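Local coordinates for protein glutamate racemase (Campylobacter jejuni, PDB 3UHF) that belongs to the Asp/Glu/hydantoin racemase family and holds D-glutamic acid in a pocket between two alpha/beta domains, each built on a parallel sheet, at residues M89-C94 against P112-I117; G35-L40 against I52-D57; F74-L79 against D103-K108; I117-E122 against D229-F234. All coordinates share one frame; numbering follows the deposited sequence. Where two conformers were deposited one is given.

Contact 1 (M89-C94 against P112-I117). With DGL (D-glutamic acid), chain C.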
loop_
_atom_site.group_PDB
_atom_site.type_symbol
_atom_site.label_atom_id
_atom_site.label_comp_id
_atom_site.label_asym_id
_atom_site.label_seq_id
_atom_site.Cartn_x
_atom_site.Cartn_y
_atom_site.Cartn_z
ATOM N N MET A 89 16.512 -3.175 1.496
ATOM C CA MET A 89 15.325 -3.915 1.112
ATOM C C MET A 89 14.359 -3.018 0.341
ATOM O O MET A 89 14.483 -1.792 0.348
ATOM C CB MET A 89 14.626 -4.544 2.321
ATOM C CG MET A 89 13.797 -3.610 3.155
ATOM S SD MET A 89 13.052 -4.492 4.556
ATOM C CE MET A 89 12.530 -3.120 5.562
ATOM N N LEU A 90 13.412 -3.650 -0.332
ATOM C CA LEU A 90 12.444 -2.929 -1.142
ATOM C C LEU A 90 11.034 -3.236 -0.672
ATOM O O LEU A 90 10.640 -4.403 -0.551
ATOM C CB LEU A 90 12.589 -3.314 -2.611
ATOM C CG LEU A 90 11.524 -2.718 -3.536
ATOM C CD1 LEU A 90 11.561 -1.196 -3.485
ATOM C CD2 LEU A 90 11.727 -3.215 -4.962
ATOM N N ILE A 91 10.273 -2.176 -0.418
ATOM C CA ILE A 91 8.880 -2.300 -0.048
ATOM C C ILE A 91 8.015 -1.916 -1.241
ATOM O O ILE A 91 8.154 -0.816 -1.796
ATOM C CB ILE A 91 8.519 -1.372 1.121
ATOM C CG1 ILE A 91 9.443 -1.622 2.310
ATOM C CG2 ILE A 91 7.050 -1.553 1.513
ATOM C CD1 ILE A 91 9.505 -3.076 2.724
ATOM N N ILE A 92 7.150 -2.833 -1.648
ATOM C CA ILE A 92 6.174 -2.551 -2.704
ATOM C C ILE A 92 4.908 -2.022 -2.029
ATOM O O ILE A 92 4.094 -2.796 -1.527
ATOM C CB ILE A 92 5.846 -3.826 -3.510
ATOM C CG1 ILE A 92 7.144 -4.496 -3.996
ATOM C CG2 ILE A 92 4.916 -3.514 -4.682
ATOM C CD1 ILE A 92 8.015 -3.592 -4.863
ATOM N N ALA A 93 4.774 -0.697 -1.979
ATOM C CA ALA A 93 3.643 -0.050 -1.314
ATOM C C ALA A 93 2.344 -0.357 -2.043
ATOM O O ALA A 93 1.270 -0.354 -1.453
ATOM C CB ALA A 93 3.859 1.479 -1.252
ATOM N N CYS A 94 2.462 -0.606 -3.339
ATOM C CA CYS A 94 1.312 -0.746 -4.226
ATOM C C CYS A 94 0.629 -2.097 -4.030
ATOM O O CYS A 94 1.276 -3.133 -4.147
ATOM C CB CYS A 94 1.791 -0.619 -5.668
ATOM S SG CYS A 94 0.468 -0.692 -6.895
ATOM N N PRO A 112 15.773 -8.432 0.403
ATOM C CA PRO A 112 14.364 -8.745 0.661
ATOM C C PRO A 112 13.415 -7.798 -0.063
ATOM O O PRO A 112 13.701 -6.606 -0.172
ATOM C CB PRO A 112 14.235 -8.551 2.175
ATOM C CG PRO A 112 15.620 -8.797 2.704
ATOM C CD PRO A 112 16.545 -8.269 1.649
ATOM N N VAL A 113 12.306 -8.342 -0.551
ATOM C CA VAL A 113 11.247 -7.556 -1.173
ATOM C C VAL A 113 9.938 -7.931 -0.494
ATOM O O VAL A 113 9.577 -9.107 -0.445
ATOM C CB VAL A 113 11.154 -7.838 -2.672
ATOM C CG1 VAL A 113 10.015 -7.025 -3.319
ATOM C CG2 VAL A 113 12.492 -7.535 -3.354
ATOM N N TYR A 114 9.239 -6.938 0.048
ATOM C CA TYR A 114 7.971 -7.168 0.741
ATOM C C TYR A 114 6.883 -6.318 0.113
ATOM O O TYR A 114 7.123 -5.148 -0.194
ATOM C CB TYR A 114 8.088 -6.785 2.216
ATOM C CG TYR A 114 9.055 -7.663 2.983
ATOM C CD1 TYR A 114 8.747 -8.991 3.239
ATOM C CD2 TYR A 114 10.274 -7.169 3.430
ATOM C CE1 TYR A 114 9.628 -9.812 3.934
ATOM C CE2 TYR A 114 11.167 -7.985 4.130
ATOM C CZ TYR A 114 10.830 -9.298 4.373
ATOM O OH TYR A 114 11.699 -10.110 5.062
ATOM N N GLY A 115 5.703 -6.914 -0.067
ATOM C CA GLY A 115 4.515 -6.201 -0.525
ATOM C C GLY A 115 3.653 -5.902 0.688
ATOM O O GLY A 115 4.120 -6.062 1.827
ATOM N N VAL A 116 2.410 -5.482 0.463
ATOM C CA VAL A 116 1.533 -5.079 1.553
ATOM C C VAL A 116 0.348 -6.021 1.782
ATOM O O VAL A 116 -0.446 -5.812 2.697
ATOM C CB VAL A 116 1.000 -3.643 1.348
ATOM C CG1 VAL A 116 2.126 -2.622 1.537
ATOM C CG2 VAL A 116 0.349 -3.498 -0.045
ATOM N N ILE A 117 0.223 -7.058 0.964
ATOM C CA ILE A 117 -0.955 -7.916 1.057
ATOM C C ILE A 117 -0.877 -8.888 2.242
ATOM O O ILE A 117 -1.823 -8.986 3.022
ATOM C CB ILE A 117 -1.214 -8.670 -0.261
ATOM C CG1 ILE A 117 -1.541 -7.651 -1.361
ATOM C CG2 ILE A 117 -2.357 -9.651 -0.096
ATOM C CD1 ILE A 117 -1.733 -8.254 -2.737
HETATM N N DGL C . -1.196 1.950 -6.148
HETATM C CA DGL C . -2.399 1.240 -6.595
HETATM C C DGL C . -2.831 0.228 -5.546
HETATM O O DGL C . -2.455 0.328 -4.370
HETATM C CB DGL C . -3.547 2.217 -6.850
HETATM C CG DGL C . -3.318 3.112 -8.066
HETATM C CD DGL C . -3.152 2.283 -9.322
HETATM O OE1 DGL C . -2.003 2.143 -9.799
HETATM O OE2 DGL C . -4.167 1.740 -9.808
HETATM O OXT DGL C . -3.592 -0.681 -5.854
#
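Met89 and Tyr114 meet almost at right angles where strand 89-92 runs parallel beside 113-114, the edge strand of a five-stranded parallel sheet in an alpha/beta domain. The sulfur arrives at the edge of the ring and in its plane: Met89 SD lies 4.0 Å from Tyr114 CE2 and 84° off the ring normal, a Met-aromatic contact. Methionine suits the place because its chain, extended beyond CG, is long and unbranched; tyrosine offers a ring edge to it while its hydroxyl bonds to Glu239. Ile91 points to the same face, and its CD1 comes within 4.0 Å of Tyr114 CB. On the opposite face lie Leu90 and Val113, and Ile92 CG1 packs against Val113 CG1 at 3.9 Å. Between the strands, Tyr114 is gripped at both backbone ends: its N donates to Leu90 O at 3.0 Å, and its O receives Ile92 N at 2.7 Å. Val116 then turns toward the partner strand, its CG1 3.6 Å from Ile92 O. Beyond the strand, Cys94 caps helix 95-100. With its sulfur anti to the backbone N (chi1 -177°), Cys94 SG stands 3.2 Å from the N of D-glutamic acid.

Contact 2 (G35-L40 against I52-D57)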
loop_
_atom_site.group_PDB
_atom_site.type_symbol
_atom_site.label_atom_id
_atom_site.label_comp_id
_atom_site.label_asym_id
_atom_site.label_seq_id
_atom_site.Cartn_x
_atom_site.Cartn_y
_atom_site.Cartn_z
ATOM N N GLY A 35 -0.100 7.490 -4.694
ATOM C CA GLY A 35 -0.876 6.860 -3.642
ATOM C C GLY A 35 -0.002 6.246 -2.568
ATOM O O GLY A 35 -0.328 6.304 -1.376
ATOM N N GLY A 36 1.118 5.670 -2.999
ATOM C CA GLY A 36 2.049 4.988 -2.110
ATOM C C GLY A 36 2.612 5.845 -0.989
ATOM O O GLY A 36 3.212 5.331 -0.037
ATOM N N LEU A 37 2.429 7.155 -1.096
ATOM C CA LEU A 37 2.787 8.054 -0.004
ATOM C C LEU A 37 2.068 7.675 1.306
ATOM O O LEU A 37 2.562 7.965 2.391
ATOM C CB LEU A 37 2.497 9.512 -0.391
ATOM C CG LEU A 37 3.372 10.096 -1.512
ATOM C CD1 LEU A 37 2.882 11.487 -1.947
ATOM C CD2 LEU A 37 4.857 10.144 -1.116
ATOM N N SER A 38 0.909 7.028 1.212
ATOM C CA SER A 38 0.188 6.646 2.422
ATOM C C SER A 38 0.981 5.589 3.203
ATOM O O SER A 38 0.958 5.559 4.442
ATOM C CB SER A 38 -1.228 6.153 2.107
ATOM O OG SER A 38 -1.205 4.935 1.389
ATOM N N VAL A 39 1.687 4.737 2.465
ATOM C CA VAL A 39 2.563 3.734 3.056
ATOM C C VAL A 39 3.849 4.390 3.538
ATOM O O VAL A 39 4.326 4.110 4.645
ATOM C CB VAL A 39 2.884 2.602 2.054
ATOM C CG1 VAL A 39 3.926 1.646 2.636
ATOM C CG2 VAL A 39 1.608 1.838 1.707
ATOM N N LEU A 40 4.402 5.280 2.720
ATOM C CA LEU A 40 5.600 6.015 3.118
ATOM C C LEU A 40 5.381 6.718 4.456
ATOM O O LEU A 40 6.247 6.690 5.337
ATOM C CB LEU A 40 5.993 7.032 2.050
ATOM C CG LEU A 40 7.278 7.798 2.368
ATOM C CD1 LEU A 40 8.462 6.853 2.319
ATOM C CD2 LEU A 40 7.479 8.974 1.410
ATOM N N ILE A 52 15.079 6.666 3.082
ATOM C CA ILE A 52 14.088 5.992 2.258
ATOM C C ILE A 52 14.048 6.624 0.869
ATOM O O ILE A 52 13.922 7.845 0.739
ATOM C CB ILE A 52 12.685 6.076 2.878
ATOM C CG1 ILE A 52 12.672 5.500 4.300
ATOM C CG2 ILE A 52 11.683 5.342 2.003
ATOM C CD1 ILE A 52 11.319 5.583 4.978
ATOM N N ILE A 53 14.182 5.792 -0.158
ATOM C CA ILE A 53 14.076 6.252 -1.541
ATOM C C ILE A 53 12.711 5.849 -2.064
ATOM O O ILE A 53 12.425 4.658 -2.181
ATOM C CB ILE A 53 15.147 5.600 -2.448
ATOM C CG1 ILE A 53 16.547 5.684 -1.817
ATOM C CG2 ILE A 53 15.118 6.210 -3.853
ATOM C CD1 ILE A 53 17.007 7.080 -1.501
ATOM N N TYR A 54 11.869 6.839 -2.367
ATOM C CA TYR A 54 10.531 6.601 -2.919
ATOM C C TYR A 54 10.554 6.815 -4.431
ATOM O O TYR A 54 11.109 7.794 -4.914
ATOM C CB TYR A 54 9.503 7.551 -2.280
ATOM C CG TYR A 54 8.066 7.328 -2.718
ATOM C CD1 TYR A 54 7.207 6.520 -1.975
ATOM C CD2 TYR A 54 7.563 7.929 -3.873
ATOM C CE1 TYR A 54 5.894 6.314 -2.363
ATOM C CE2 TYR A 54 6.240 7.722 -4.271
ATOM C CZ TYR A 54 5.417 6.915 -3.511
ATOM O OH TYR A 54 4.109 6.699 -3.880
ATOM N N TYR A 55 9.969 5.877 -5.166
ATOM C CA TYR A 55 9.841 6.008 -6.609
ATOM C C TYR A 55 8.406 5.705 -6.993
ATOM O O TYR A 55 7.867 4.651 -6.636
ATOM C CB TYR A 55 10.788 5.053 -7.341
ATOM C CG TYR A 55 10.609 5.044 -8.856
ATOM C CD1 TYR A 55 10.827 6.190 -9.613
ATOM C CD2 TYR A 55 10.252 3.886 -9.524
ATOM C CE1 TYR A 55 10.670 6.180 -11.003
ATOM C CE2 TYR A 55 10.100 3.860 -10.899
ATOM C CZ TYR A 55 10.304 5.009 -11.636
ATOM O OH TYR A 55 10.150 4.968 -13.007
ATOM N N GLY A 56 7.777 6.639 -7.706
ATOM C CA GLY A 56 6.413 6.448 -8.163
ATOM C C GLY A 56 6.384 6.508 -9.681
ATOM O O GLY A 56 6.981 7.403 -10.268
ATOM N N ASP A 57 5.718 5.545 -10.318
ATOM C CA ASP A 57 5.708 5.481 -11.790
ATOM C C ASP A 57 4.602 6.376 -12.357
ATOM O O ASP A 57 3.690 5.927 -13.058
ATOM C CB ASP A 57 5.538 4.034 -12.261
ATOM C CG ASP A 57 5.723 3.877 -13.767
ATOM O OD1 ASP A 57 6.211 4.830 -14.431
ATOM O OD2 ASP A 57 5.386 2.788 -14.280
#
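Tyr54 reaches from strand 51-56 to the start of helix 37-45, where Gly36, Leu37 and Leu40 receive its ring. Its CB leaves the sheet toward the helix, and CG lies anti to the backbone N (chi1 -176°), which carries the ring out toward the backbone at the start of the helix. The first ring atom to meet the helix is CD1, 4.2 Å from Leu40 CD2, a methyl that approaches obliquely. Next comes CE1, 3.6 Å from Gly36 C, with the peptide carbon at the ring edge and near its plane. Over one face sits Leu37 CD2, 4.0 Å above the ring plane and over its centre, a CH-pi contact to which a branched aliphatic chain can offer a single methyl.

These parts belong to the beta-alpha-beta unit of strand 26-31, helix 37-45 and strand 51-56, whose helix covers the sheet. At the tip, Tyr54 OH comes to 3.2 Å from Gly36 CA. Glycine fits here because the space on this side of its CA is taken by the hydroxyl. The amides of Gly36 and Leu37 are near the same oxygen but poorly aligned for bonding, and the hydroxyl instead bonds to Gly33 O in the preceding loop. Two residues back along the strand, Ile52 CG2 meets Leu40 CD1 at 3.6 Å, the two aliphatic chains sliding past each other in opposite directions.

Contact 3 (F74-L79 against D103-K108)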
loop_
_atom_site.group_PDB
_atom_site.type_symbol
_atom_site.label_atom_id
_atom_site.label_comp_id
_atom_site.label_asym_id
_atom_site.label_seq_id
_atom_site.Cartn_x
_atom_site.Cartn_y
_atom_site.Cartn_z
ATOM N N PHE A 74 6.274 -3.596 -15.764
ATOM C CA PHE A 74 6.540 -2.292 -15.160
ATOM C C PHE A 74 7.287 -2.398 -13.814
ATOM O O PHE A 74 8.175 -1.597 -13.522
ATOM C CB PHE A 74 5.233 -1.512 -14.967
ATOM C CG PHE A 74 4.627 -0.986 -16.262
ATOM C CD1 PHE A 74 5.285 -1.150 -17.476
ATOM C CD2 PHE A 74 3.411 -0.326 -16.255
ATOM C CE1 PHE A 74 4.739 -0.668 -18.659
ATOM C CE2 PHE A 74 2.862 0.166 -17.448
ATOM C CZ PHE A 74 3.528 -0.007 -18.642
ATOM N N CYS A 75 6.908 -3.366 -12.989
ATOM C CA CYS A 75 7.574 -3.551 -11.695
ATOM C C CYS A 75 9.039 -3.952 -11.849
ATOM O O CYS A 75 9.909 -3.467 -11.116
ATOM C CB CYS A 75 6.837 -4.589 -10.845
ATOM S SG CYS A 75 5.210 -4.019 -10.297
ATOM N N LEU A 76 9.314 -4.848 -12.787
ATOM C CA LEU A 76 10.698 -5.250 -13.037
ATOM C C LEU A 76 11.542 -4.066 -13.513
ATOM O O LEU A 76 12.719 -3.971 -13.180
ATOM C CB LEU A 76 10.773 -6.422 -14.022
ATOM C CG LEU A 76 10.346 -7.773 -13.431
ATOM C CD1 LEU A 76 10.245 -8.840 -14.512
ATOM C CD2 LEU A 76 11.310 -8.215 -12.330
ATOM N N GLU A 77 10.941 -3.155 -14.279
ATOM C CA GLU A 77 11.649 -1.944 -14.668
ATOM C C GLU A 77 11.955 -1.090 -13.444
ATOM O O GLU A 77 13.014 -0.470 -13.355
ATOM C CB GLU A 77 10.843 -1.138 -15.690
ATOM C CG GLU A 77 10.594 -1.874 -16.995
ATOM C CD GLU A 77 9.855 -1.008 -18.007
ATOM O OE1 GLU A 77 9.524 0.144 -17.656
ATOM O OE2 GLU A 77 9.621 -1.474 -19.144
ATOM N N ALA A 78 11.024 -1.070 -12.498
ATOM C CA ALA A 78 11.217 -0.317 -11.268
ATOM C C ALA A 78 12.379 -0.908 -10.473
ATOM O O ALA A 78 13.216 -0.182 -9.930
ATOM C CB ALA A 78 9.938 -0.317 -10.436
ATOM N N LEU A 79 12.440 -2.232 -10.424
ATOM C CA LEU A 79 13.557 -2.896 -9.761
ATOM C C LEU A 79 14.883 -2.442 -10.385
ATOM O O LEU A 79 15.830 -2.114 -9.669
ATOM C CB LEU A 79 13.400 -4.417 -9.839
ATOM C CG LEU A 79 14.466 -5.246 -9.124
ATOM C CD1 LEU A 79 14.563 -4.838 -7.663
ATOM C CD2 LEU A 79 14.168 -6.727 -9.257
ATOM N N ASP A 103 6.740 -12.567 -6.947
ATOM C CA ASP A 103 7.547 -13.716 -7.372
ATOM C C ASP A 103 8.654 -13.284 -8.314
ATOM O O ASP A 103 9.808 -13.669 -8.147
ATOM C CB ASP A 103 6.694 -14.790 -8.061
ATOM C CG ASP A 103 5.821 -15.564 -7.089
ATOM O OD1 ASP A 103 6.020 -15.427 -5.861
ATOM O OD2 ASP A 103 4.924 -16.302 -7.554
ATOM N N ALA A 104 8.293 -12.480 -9.309
ATOM C CA ALA A 104 9.247 -12.060 -10.325
ATOM C C ALA A 104 10.303 -11.148 -9.721
ATOM O O ALA A 104 11.487 -11.255 -10.050
ATOM C CB ALA A 104 8.531 -11.366 -11.475
ATOM N N LEU A 105 9.869 -10.250 -8.841
ATOM C CA LEU A 105 10.788 -9.325 -8.185
ATOM C C LEU A 105 11.799 -10.078 -7.335
ATOM O O LEU A 105 12.995 -9.801 -7.372
ATOM C CB LEU A 105 10.015 -8.327 -7.312
ATOM C CG LEU A 105 9.238 -7.255 -8.084
ATOM C CD1 LEU A 105 8.321 -6.485 -7.152
ATOM C CD2 LEU A 105 10.201 -6.310 -8.788
ATOM N N ARG A 106 11.308 -11.038 -6.567
ATOM C CA ARG A 106 12.170 -11.788 -5.668
ATOM C C ARG A 106 13.153 -12.669 -6.435
ATOM O O ARG A 106 14.297 -12.840 -6.023
ATOM C CB ARG A 106 11.322 -12.608 -4.707
ATOM C CG ARG A 106 10.670 -11.737 -3.665
ATOM C CD ARG A 106 9.528 -12.443 -2.976
ATOM N NE ARG A 106 9.025 -11.648 -1.865
ATOM C CZ ARG A 106 7.831 -11.816 -1.316
ATOM N NH1 ARG A 106 7.012 -12.748 -1.787
ATOM N NH2 ARG A 106 7.451 -11.044 -0.304
ATOM N N ALA A 107 12.711 -13.209 -7.565
ATOM C CA ALA A 107 13.581 -14.046 -8.383
ATOM C C ALA A 107 14.781 -13.256 -8.902
ATOM O O ALA A 107 15.841 -13.823 -9.155
ATOM C CB ALA A 107 12.800 -14.654 -9.540
ATOM N N LYS A 108 14.618 -11.943 -9.038
ATOM C CA LYS A 108 15.665 -11.103 -9.615
ATOM C C LYS A 108 16.499 -10.395 -8.552
ATOM O O LYS A 108 17.722 -10.302 -8.669
ATOM C CB LYS A 108 15.044 -10.068 -10.555
ATOM C CG LYS A 108 16.050 -9.178 -11.263
ATOM C CD LYS A 108 16.918 -9.981 -12.214
ATOM C CE LYS A 108 17.696 -9.072 -13.161
ATOM N NZ LYS A 108 18.777 -8.308 -12.473
#
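Cys75 O takes the amide of Leu79 in a helical bond, with Leu79 N 2.9 Å from Cys75 O, and Leu105 CD2 rests on the same oxygen from the neighbouring helix at 3.7 Å. Helices 68-82 and 102-108 are neighbours in the layer that covers one side of the parallel sheet of this alpha/beta domain. They run nearly side by side: the axes of 74-79 and 103-108 lie 30° apart in direction and 9.8 Å apart at closest. Leu105 is the main intruder: its CD2 lies between Cys75 and Leu79, reaching Leu79 CB at 3.9 Å, and leucine is long enough, and branched, to bring one methyl there. Leu76 answers from the other helix, laying its CD2 3.8 Å from Ala104 O, where the small alanine leaves the backbone approachable. Cys75 also touches Phe30 of the sheet, and Leu79 touches Phe111 of a loop, so apolar side chains suit both. At the exposed end lysine serves well, since its stem is aliphatic while its amine turns outward. Lys108 bends at chi2 and again at chi4, so that the amine heads away from helix 68-82, while Leu79 CD2 crosses the stem obliquely, 3.7 Å from Lys108 CG.

Contact 4 (I117-E122 against D229-F234)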
loop_
_atom_site.group_PDB
_atom_site.type_symbol
_atom_site.label_atom_id
_atom_site.label_comp_id
_atom_site.label_asym_id
_atom_site.label_seq_id
_atom_site.Cartn_x
_atom_site.Cartn_y
_atom_site.Cartn_z
ATOM N N ILE A 117 0.223 -7.058 0.964
ATOM C CA ILE A 117 -0.955 -7.916 1.057
ATOM C C ILE A 117 -0.877 -8.888 2.242
ATOM O O ILE A 117 -1.823 -8.986 3.022
ATOM C CB ILE A 117 -1.214 -8.670 -0.261
ATOM C CG1 ILE A 117 -1.541 -7.651 -1.361
ATOM C CG2 ILE A 117 -2.357 -9.651 -0.096
ATOM C CD1 ILE A 117 -1.733 -8.254 -2.737
ATOM N N ASP A 118 0.236 -9.602 2.373
ATOM C CA ASP A 118 0.429 -10.514 3.505
ATOM C C ASP A 118 0.268 -9.741 4.817
ATOM O O ASP A 118 -0.469 -10.161 5.723
ATOM C CB ASP A 118 1.806 -11.172 3.403
ATOM C CG ASP A 118 2.009 -12.302 4.404
ATOM O OD1 ASP A 118 1.138 -12.514 5.276
ATOM O OD2 ASP A 118 3.061 -12.980 4.314
ATOM N N ALA A 119 0.922 -8.587 4.895
ATOM C CA ALA A 119 0.822 -7.738 6.071
ATOM C C ALA A 119 -0.618 -7.342 6.393
ATOM O O ALA A 119 -1.022 -7.353 7.553
ATOM C CB ALA A 119 1.676 -6.490 5.878
ATOM N N GLY A 120 -1.378 -6.956 5.374
ATOM C CA GLY A 120 -2.757 -6.546 5.577
ATOM C C GLY A 120 -3.631 -7.697 6.064
ATOM O O GLY A 120 -4.505 -7.527 6.912
ATOM N N VAL A 121 -3.408 -8.884 5.519
ATOM C CA VAL A 121 -4.114 -10.068 6.013
ATOM C C VAL A 121 -3.775 -10.367 7.478
ATOM O O VAL A 121 -4.670 -10.611 8.301
ATOM C CB VAL A 121 -3.831 -11.288 5.118
ATOM C CG1 VAL A 121 -4.370 -12.560 5.760
ATOM C CG2 VAL A 121 -4.456 -11.058 3.735
ATOM N N GLU A 122 -2.488 -10.345 7.805
ATOM C CA GLU A 122 -2.048 -10.543 9.185
ATOM C C GLU A 122 -2.709 -9.530 10.129
ATOM O O GLU A 122 -3.178 -9.893 11.207
ATOM C CB GLU A 122 -0.521 -10.433 9.296
ATOM C CG GLU A 122 -0.037 -10.315 10.743
ATOM C CD GLU A 122 1.465 -10.190 10.870
ATOM O OE1 GLU A 122 2.195 -10.641 9.957
ATOM O OE2 GLU A 122 1.910 -9.640 11.898
ATOM N N ASP A 229 0.087 0.930 7.999
ATOM C CA ASP A 229 0.269 0.537 9.400
ATOM C C ASP A 229 0.511 -0.969 9.483
ATOM O O ASP A 229 1.285 -1.434 10.313
ATOM C CB ASP A 229 -0.955 0.916 10.230
ATOM C CG ASP A 229 -1.166 2.426 10.312
ATOM O OD1 ASP A 229 -0.189 3.180 10.103
ATOM O OD2 ASP A 229 -2.307 2.857 10.593
ATOM N N ALA A 230 -0.158 -1.729 8.621
ATOM C CA ALA A 230 0.014 -3.182 8.607
ATOM C C ALA A 230 1.449 -3.582 8.274
ATOM O O ALA A 230 2.031 -4.447 8.933
ATOM C CB ALA A 230 -0.954 -3.831 7.618
ATOM N N ILE A 231 2.018 -2.970 7.238
ATOM C CA ILE A 231 3.368 -3.333 6.827
ATOM C C ILE A 231 4.384 -2.912 7.900
ATOM O O ILE A 231 5.387 -3.585 8.093
ATOM C CB ILE A 231 3.732 -2.790 5.402
ATOM C CG1 ILE A 231 5.052 -3.377 4.892
ATOM C CG2 ILE A 231 3.845 -1.271 5.408
ATOM C CD1 ILE A 231 5.091 -4.888 4.794
ATOM N N VAL A 232 4.119 -1.829 8.626
ATOM C CA VAL A 232 5.017 -1.461 9.730
ATOM C C VAL A 232 5.114 -2.598 10.759
ATOM O O VAL A 232 6.208 -2.996 11.156
ATOM C CB VAL A 232 4.596 -0.151 10.438
ATOM C CG1 VAL A 232 5.360 0.016 11.740
ATOM C CG2 VAL A 232 4.825 1.061 9.523
ATOM N N GLU A 233 3.973 -3.137 11.173
ATOM C CA GLU A 233 3.977 -4.193 12.186
ATOM C C GLU A 233 4.641 -5.462 11.652
ATOM O O GLU A 233 5.383 -6.147 12.357
ATOM C CB GLU A 233 2.552 -4.490 12.641
ATOM C CG GLU A 233 1.868 -3.293 13.274
ATOM C CD GLU A 233 2.657 -2.760 14.463
ATOM O OE1 GLU A 233 2.913 -3.545 15.404
ATOM O OE2 GLU A 233 3.034 -1.567 14.449
ATOM N N PHE A 234 4.351 -5.759 10.391
ATOM C CA PHE A 234 4.927 -6.891 9.672
ATOM C C PHE A 234 6.453 -6.815 9.623
ATOM O O PHE A 234 7.146 -7.806 9.882
ATOM C CB PHE A 234 4.316 -6.905 8.257
ATOM C CG PHE A 234 4.819 -8.009 7.357
ATOM C CD1 PHE A 234 4.058 -9.151 7.152
ATOM C CD2 PHE A 234 6.019 -7.880 6.680
ATOM C CE1 PHE A 234 4.498 -10.153 6.312
ATOM C CE2 PHE A 234 6.468 -8.882 5.843
ATOM C CZ PHE A 234 5.704 -10.019 5.654
HETATM O O HOH W 1 0.731 -6.793 9.708
#
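Ala230 is the first residue of 229-234 to touch the other helix: its CB sits 3.5 Å from Ala119 O and also lies against Gly120 CA. Its own carbonyl shares a water with the carbonyl of Ala119; the water donates to Ala230 O and to Ala119 O, each at 2.8 Å, and so bridges two backbone oxygens that could not bond to each other directly. Small residues suit this place, because the axes of 117-122 and 229-234 approach to 7.9 Å while crossing at 92°. Ile231 follows, with CG1 anti to the backbone N (chi1 -170°), and its CD1 reaches Ala119 CB at 3.9 Å, while the same residue also packs on Val39 of helix 37-45. One turn after Ala230, Phe234 packs against Ala119 as well. Phe234 CB lies 3.6 Å from Ala119 CB, and the ring extends past the alanine toward the carboxylate of Glu122. The C-H bonds of a phenyl ring carry a slight positive charge, so Phe234 CD1 can lie 3.7 Å from Glu122 OE1, which comes in obliquely with the carboxylate plane turned 41° from the ring. Glu122 is held by salt bridges to Arg238 and Lys126. Helix 117-128 leads from the five-stranded sheet to the four-stranded one and helix 227-238 leads back, so this near-perpendicular crossing joins the two connections of a two-domain alpha/beta fold.

In the fold
Contact 1 touches all three others. Its Ala93 CB meets Val39 CB of contact 2 at 3.6 Å, both contacts reaching the same sheet. Toward contact 3, Arg106 NH2 is 2.9 Å from Val113 O, a probable hydrogen bond, and Ile92 packs on Leu105. Toward contact 4, with which it shares Ile117, Tyr114 CD1 lies 3.5 Å from Phe234 CE2. Contacts 3 and 4 stay apart, their centres about 20 Å from each other. Contact 1 brings Cys94 to D-glutamic acid; in contact 2, the nearest atoms of Gly35 and the ligand are about 6 Å apart. The side chain of Cys75 in contact 3 is about 9 Å from D-glutamic acid, and the side chain of Ile231 in contact 4 about 12 Å.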